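Local coordinates for protein thioredoxin (Bacillus cereus, PDB 3ZIT) that probably serves as a small thiol-disulfide oxidoreductase of the thioredoxin superfamily, passing electrons through a redox-active pair of cysteines, at residues 7-12 with 32-37; 2-7 with 54-59. The protein carries 1 engineered substitution. One frame throughout, in Å; residues are numbered along the deposited sequence.

Contact 1: residues 7-12 with 32-37; sequences YAQPDC and FDVKKD. Engineered in segment 7-12: Ala8 (natural residue Thr).
Tyr7 and Ala8 run parallel to Phe32 and Asp33 in the backbone pairing that closes a beta-alpha-beta unit of the thioredoxin fold: Ala8 N donates to Phe32 O at 2.9 Å, and Val34 N returns a bond of 2.9 Å to Ala8 O. Ala8, an engineered residue that replaces threonine, points to the opposite face from Tyr7, toward helix 13-24, where its side chain touches Cys15 and Lys19. The 7-12 segment leads into that helix at Cys12, its N-cap, which places the contact beside the Cys12-Cys15 disulfide.

On the other face Tyr7 and Phe32 lie side by side. Their rings are tilted by only 21° but displaced so far along each other, centroids 5.2 Å apart, that little of one ring lies over the other; Phe32 CD2 sits over one face of the tyrosine ring. Val34 CG1 fills in at the edge of that same ring, 3.8 Å from Tyr7 CD2. Arg43 of helix 38-47 adds a cation-pi contact to Phe32.

Beyond the strands the two segments stay joined through polar side chains. Gln9 has CG between its backbone N and carbonyl carbon (chi1 67°), and its extended chain carries the amide to Lys35, whose NZ donates a hydrogen bond of 2.7 Å to Gln9 OE1 from above the carbonyl plane. Asp33 organises the turn that follows its strand: OD1 accepts from the backbone N of both Lys35 and Lys36, an Asx turn and Asx motif that hold the carboxylate in place. Asp33 also presents both oxygens to the Pro10 ring, with OD2 3.6 Å from Pro10 CD, while Lys36 NZ makes a salt bridge to that OD2 at 2.9 Å and lies 3.4 Å from Pro10 CG.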
loop_
_atom_site.group_PDB
_atom_site.type_symbol
_atom_site.label_atom_id
_atom_site.label_comp_id
_atom_site.label_asym_id
_atom_site.label_seq_id
_atom_site.Cartn_x
_atom_site.Cartn_y
_atom_site.Cartn_z
ATOM N N TYR B 7 11.346 -1.940 -9.093
ATOM C CA TYR B 7 12.304 -2.950 -8.677
ATOM C C TYR B 7 11.793 -3.625 -7.408
ATOM O O TYR B 7 11.527 -2.942 -6.399
ATOM C CB TYR B 7 13.691 -2.333 -8.445
ATOM C CG TYR B 7 14.284 -1.813 -9.755
ATOM C CD1 TYR B 7 13.925 -0.608 -10.279
ATOM C CD2 TYR B 7 15.099 -2.643 -10.506
ATOM C CE1 TYR B 7 14.310 -0.212 -11.553
ATOM C CE2 TYR B 7 15.510 -2.271 -11.781
ATOM C CZ TYR B 7 15.112 -1.095 -12.309
ATOM O OH TYR B 7 15.504 -0.761 -13.597
ATOM N N ALA B 8 11.673 -4.955 -7.478
ATOM C CA ALA B 8 11.068 -5.719 -6.413
ATOM C C ALA B 8 11.856 -7.021 -6.213
ATOM O O ALA B 8 12.802 -7.287 -6.947
ATOM C CB ALA B 8 9.606 -6.065 -6.742
ATOM N N GLN B 9 11.453 -7.800 -5.253
ATOM C CA GLN B 9 12.015 -9.138 -5.026
ATOM C C GLN B 9 10.945 -9.935 -4.281
ATOM O O GLN B 9 9.983 -9.354 -3.744
ATOM C CB GLN B 9 13.345 -9.144 -4.389
ATOM C CG GLN B 9 13.276 -8.630 -2.970
ATOM C CD GLN B 9 14.676 -8.709 -2.213
ATOM O OE1 GLN B 9 15.754 -8.712 -2.740
ATOM N NE2 GLN B 9 14.587 -8.718 -0.920
ATOM N N PRO B 10 11.138 -11.259 -4.200
ATOM C CA PRO B 10 10.207 -12.108 -3.427
ATOM C C PRO B 10 10.333 -11.799 -1.911
ATOM O O PRO B 10 11.338 -11.207 -1.414
ATOM C CB PRO B 10 10.753 -13.529 -3.618
ATOM C CG PRO B 10 11.527 -13.433 -4.861
ATOM C CD PRO B 10 12.139 -12.075 -4.901
ATOM N N ASP B 11 9.323 -12.177 -1.175
ATOM C CA ASP B 11 9.243 -12.062 0.245
ATOM C C ASP B 11 9.476 -10.621 0.612
ATOM O O ASP B 11 10.267 -10.293 1.511
ATOM C CB ASP B 11 10.230 -12.939 0.954
ATOM C CG ASP B 11 9.832 -13.149 2.434
ATOM O OD1 ASP B 11 8.714 -12.728 2.889
ATOM O OD2 ASP B 11 10.692 -13.696 3.133
ATOM N N CYS B 12 8.703 -9.720 0.006
ATOM C CA CYS B 12 8.909 -8.316 0.159
ATOM C C CYS B 12 7.508 -7.717 0.187
ATOM O O CYS B 12 6.959 -7.211 -0.781
ATOM C CB CYS B 12 9.728 -7.765 -1.006
ATOM S SG CYS B 12 9.951 -5.936 -0.881
ATOM N N PHE B 32 10.758 -5.487 -12.342
ATOM C CA PHE B 32 11.917 -6.291 -12.381
ATOM C C PHE B 32 12.104 -6.946 -11.035
ATOM O O PHE B 32 11.855 -6.320 -10.015
ATOM C CB PHE B 32 13.175 -5.516 -12.687
ATOM C CG PHE B 32 13.057 -4.749 -13.941
ATOM C CD1 PHE B 32 13.325 -5.374 -15.163
ATOM C CD2 PHE B 32 12.578 -3.458 -13.970
ATOM C CE1 PHE B 32 13.155 -4.658 -16.349
ATOM C CE2 PHE B 32 12.409 -2.726 -15.139
ATOM C CZ PHE B 32 12.666 -3.368 -16.352
ATOM N N ASP B 33 12.563 -8.209 -11.030
ATOM C CA ASP B 33 12.873 -8.982 -9.809
ATOM C C ASP B 33 14.359 -9.017 -9.668
ATOM O O ASP B 33 15.029 -9.632 -10.468
ATOM C CB ASP B 33 12.240 -10.342 -9.945
ATOM C CG ASP B 33 12.469 -11.229 -8.718
ATOM O OD1 ASP B 33 13.529 -11.204 -8.157
ATOM O OD2 ASP B 33 11.513 -12.022 -8.407
ATOM N N VAL B 34 14.884 -8.301 -8.667
ATOM C CA VAL B 34 16.318 -8.172 -8.505
ATOM C C VAL B 34 16.988 -9.407 -7.978
ATOM O O VAL B 34 18.198 -9.456 -7.919
ATOM C CB VAL B 34 16.678 -6.887 -7.729
ATOM C CG1 VAL B 34 16.175 -5.666 -8.397
ATOM C CG2 VAL B 34 16.246 -6.952 -6.254
ATOM N N LYS B 35 16.228 -10.405 -7.496
ATOM C CA LYS B 35 16.850 -11.685 -7.147
ATOM C C LYS B 35 17.064 -12.497 -8.414
ATOM O O LYS B 35 18.060 -13.181 -8.553
ATOM C CB LYS B 35 15.971 -12.441 -6.147
ATOM C CG LYS B 35 16.014 -11.925 -4.729
ATOM C CD LYS B 35 17.308 -12.350 -4.064
ATOM C CE LYS B 35 17.226 -11.975 -2.563
ATOM N NZ LYS B 35 17.660 -10.560 -2.332
ATOM N N LYS B 36 16.122 -12.483 -9.357
ATOM C CA LYS B 36 16.115 -13.321 -10.573
ATOM C C LYS B 36 16.777 -12.672 -11.726
ATOM O O LYS B 36 17.081 -13.349 -12.695
ATOM C CB LYS B 36 14.685 -13.693 -10.927
ATOM C CG LYS B 36 13.984 -14.478 -9.840
ATOM C CD LYS B 36 12.531 -14.793 -10.259
ATOM C CE LYS B 36 11.657 -15.527 -9.254
ATOM N NZ LYS B 36 11.651 -14.891 -7.939
ATOM N N ASP B 37 16.940 -11.360 -11.740
ATOM C CA ASP B 37 17.462 -10.613 -12.852
ATOM C C ASP B 37 18.696 -9.819 -12.361
ATOM O O ASP B 37 18.570 -8.779 -11.759
ATOM C CB ASP B 37 16.377 -9.745 -13.437
ATOM C CG ASP B 37 16.788 -8.875 -14.600
ATOM O OD1 ASP B 37 18.019 -8.700 -14.835
ATOM O OD2 ASP B 37 15.916 -8.245 -15.279
#

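Contact 2: residues 2-7 with 54-59; sequences KKIEVY and PTVVID
Tyr7 holds CG anti to its carbonyl carbon (chi1 -66°), which sets its ring edge against the carbonyl of Thr55 and brings CE1 to 4.1 Å from Val57 CG2. In Val56 it is CG1 that stands opposite the backbone N (chi1 -177°), placing this methyl 3.5 Å from Glu5 O and beside Ile4 CG2. The two strands carrying these groups are antiparallel neighbours in the central sheet of the thioredoxin fold, their axes 4.7 Å apart at closest approach. Glu5 with Val57 and Tyr7 with Thr55 are the hydrogen-bonded pairs; Tyr7 N donates to Thr55 O at 2.8 Å. Asp59 N adds a further rung to Lys3 O, whereas Ile4 with Ile58 and Val6 with Val56 form the non-hydrogen-bonded pairs.

Glu5 shares a face with Tyr7. Its OE1 accepts a hydrogen bond from the tyrosine hydroxyl, 2.6 Å between Tyr7 OH and Glu5 OE1, the hydroxyl standing well above the carboxylate plane, while OE2 accepts a hydrogen bond from Lys2 N on its anti side, somewhat out of the carboxylate plane. Arg43 also bonds Tyr7 OH, and the nearby positive charge probably helps to stabilise the buried carboxylate. At the exposed end, the aliphatic part of Lys3 runs alongside Asp59, CE lying 3.5 Å from OD1; the ammonium itself stays beyond salt-bridge distance, with Lys3 NZ 4.2 Å from Asp59 OD1.

Pro54, preceded by a cis peptide bond as is characteristic of thioredoxins, leads into strand 55-58 and packs on Pro14, Cys15 and Val18 of helix 13-24. Val6 reaches Leu22 of that helix, while Val56 and Ile58 on the same face meet helix 68-75; across the sheet, Tyr7 and Thr55 rest on Leu44 of helix 38-47.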
loop_
_atom_site.group_PDB
_atom_site.type_symbol
_atom_site.label_atom_id
_atom_site.label_comp_id
_atom_site.label_asym_id
_atom_site.label_seq_id
_atom_site.Cartn_x
_atom_site.Cartn_y
_atom_site.Cartn_z
ATOM N N LYS B 2 12.689 2.499 -18.822
ATOM C CA LYS B 2 11.280 2.602 -19.120
ATOM C C LYS B 2 10.765 3.763 -18.313
ATOM O O LYS B 2 11.328 4.205 -17.251
ATOM C CB LYS B 2 10.492 1.317 -18.757
ATOM C CG LYS B 2 11.211 0.045 -19.102
ATOM C CD LYS B 2 11.600 0.059 -20.516
ATOM C CE LYS B 2 12.021 -1.382 -20.845
ATOM N NZ LYS B 2 11.398 -1.770 -22.136
ATOM N N LYS B 3 9.614 4.308 -18.704
ATOM C CA LYS B 3 9.097 5.510 -18.052
ATOM C C LYS B 3 8.818 5.303 -16.564
ATOM O O LYS B 3 9.055 6.193 -15.749
ATOM C CB LYS B 3 7.848 5.984 -18.782
ATOM C CG LYS B 3 7.249 7.252 -18.346
ATOM C CD LYS B 3 8.209 8.358 -18.616
ATOM C CE LYS B 3 7.555 9.747 -18.976
ATOM N NZ LYS B 3 7.268 10.479 -20.305
ATOM N N ILE B 4 8.252 4.150 -16.228
ATOM C CA ILE B 4 8.000 3.761 -14.870
ATOM C C ILE B 4 8.543 2.425 -14.621
ATOM O O ILE B 4 8.053 1.421 -15.256
ATOM C CB ILE B 4 6.533 3.815 -14.420
ATOM C CG1 ILE B 4 5.809 5.076 -14.884
ATOM C CG2 ILE B 4 6.356 3.537 -12.974
ATOM C CD1 ILE B 4 4.436 4.827 -15.328
ATOM N N GLU B 5 9.561 2.267 -13.769
ATOM C CA GLU B 5 10.198 1.002 -13.458
ATOM C C GLU B 5 9.997 0.682 -12.003
ATOM O O GLU B 5 10.256 1.550 -11.153
ATOM C CB GLU B 5 11.691 0.986 -13.748
ATOM C CG GLU B 5 12.029 1.244 -15.209
ATOM C CD GLU B 5 13.579 1.253 -15.441
ATOM O OE1 GLU B 5 14.362 1.392 -14.492
ATOM O OE2 GLU B 5 14.017 1.363 -16.570
ATOM N N VAL B 6 9.618 -0.529 -11.689
ATOM C CA VAL B 6 9.482 -1.015 -10.313
ATOM C C VAL B 6 10.476 -2.115 -10.077
ATOM O O VAL B 6 10.441 -3.131 -10.767
ATOM C CB VAL B 6 8.052 -1.497 -10.059
ATOM C CG1 VAL B 6 7.934 -2.064 -8.656
ATOM C CG2 VAL B 6 7.070 -0.391 -10.309
ATOM N N TYR B 7 11.346 -1.940 -9.093
ATOM C CA TYR B 7 12.304 -2.950 -8.677
ATOM C C TYR B 7 11.793 -3.625 -7.408
ATOM O O TYR B 7 11.527 -2.942 -6.399
ATOM C CB TYR B 7 13.691 -2.333 -8.445
ATOM C CG TYR B 7 14.284 -1.813 -9.755
ATOM C CD1 TYR B 7 13.925 -0.608 -10.279
ATOM C CD2 TYR B 7 15.099 -2.643 -10.506
ATOM C CE1 TYR B 7 14.310 -0.212 -11.553
ATOM C CE2 TYR B 7 15.510 -2.271 -11.781
ATOM C CZ TYR B 7 15.112 -1.095 -12.309
ATOM O OH TYR B 7 15.504 -0.761 -13.597
ATOM N N PRO B 54 11.069 -2.042 -2.107
ATOM C CA PRO B 54 10.809 -1.530 -3.495
ATOM C C PRO B 54 11.637 -0.257 -3.730
ATOM O O PRO B 54 11.908 0.528 -2.835
ATOM C CB PRO B 54 9.319 -1.160 -3.446
ATOM C CG PRO B 54 9.064 -0.852 -1.978
ATOM C CD PRO B 54 9.951 -1.784 -1.192
ATOM N N THR B 55 11.962 -0.094 -5.032
ATOM C CA THR B 55 12.471 1.169 -5.543
ATOM C C THR B 55 11.701 1.409 -6.841
ATOM O O THR B 55 11.569 0.455 -7.638
ATOM C CB THR B 55 13.977 1.129 -5.774
ATOM O OG1 THR B 55 14.610 1.136 -4.463
ATOM C CG2 THR B 55 14.466 2.405 -6.447
ATOM N N VAL B 56 11.196 2.613 -7.054
ATOM C CA VAL B 56 10.467 2.931 -8.253
ATOM C C VAL B 56 11.217 4.077 -8.921
ATOM O O VAL B 56 11.641 5.017 -8.243
ATOM C CB VAL B 56 9.028 3.320 -7.938
ATOM C CG1 VAL B 56 8.226 3.578 -9.216
ATOM C CG2 VAL B 56 8.331 2.213 -7.142
ATOM N N VAL B 57 11.347 4.012 -10.268
ATOM C CA VAL B 57 11.995 5.062 -11.046
ATOM C C VAL B 57 10.910 5.642 -11.944
ATOM O O VAL B 57 10.293 4.922 -12.716
ATOM C CB VAL B 57 13.204 4.543 -11.810
ATOM C CG1 VAL B 57 13.881 5.724 -12.478
ATOM C CG2 VAL B 57 14.146 3.849 -10.855
ATOM N N ILE B 58 10.682 6.972 -11.832
ATOM C CA ILE B 58 9.596 7.633 -12.532
ATOM C C ILE B 58 10.217 8.716 -13.398
ATOM O O ILE B 58 10.665 9.753 -12.889
ATOM C CB ILE B 58 8.604 8.228 -11.577
ATOM C CG1 ILE B 58 8.042 7.129 -10.674
ATOM C CG2 ILE B 58 7.476 8.962 -12.348
ATOM C CD1 ILE B 58 7.326 7.545 -9.501
ATOM N N ASP B 59 10.276 8.477 -14.722
ATOM C CA ASP B 59 10.917 9.441 -15.632
ATOM C C ASP B 59 12.310 9.826 -15.146
ATOM O O ASP B 59 12.710 11.000 -15.254
ATOM C CB ASP B 59 10.008 10.650 -15.816
ATOM C CG ASP B 59 10.238 11.349 -17.116
ATOM O OD1 ASP B 59 10.807 10.755 -18.063
ATOM O OD2 ASP B 59 9.840 12.541 -17.173
HETATM O O HOH W 1 12.262 5.826 -15.147
#

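How the contacts relate
From the N terminus, strand 4-8 enters contact 2 first, through residues 2-7, and then contact 1, with Tyr7 common to both. Contact 1 closes the shorter loop, in which the chain passes through helix 13-24 and returns as strand 30-33. Contact 2 closes the longer loop, after helix 38-47, where the chain re-enters the sheet at the cis-proline, so contact 1 is nested inside it. Strand 4-8 thus has a parallel neighbour on one edge and an antiparallel one on the other, uniting the beta-alpha-beta unit with the later part of the sheet. The two contacts also meet directly: Cys12 SG packs 4.2 Å from Pro54 CD beside the disulfide.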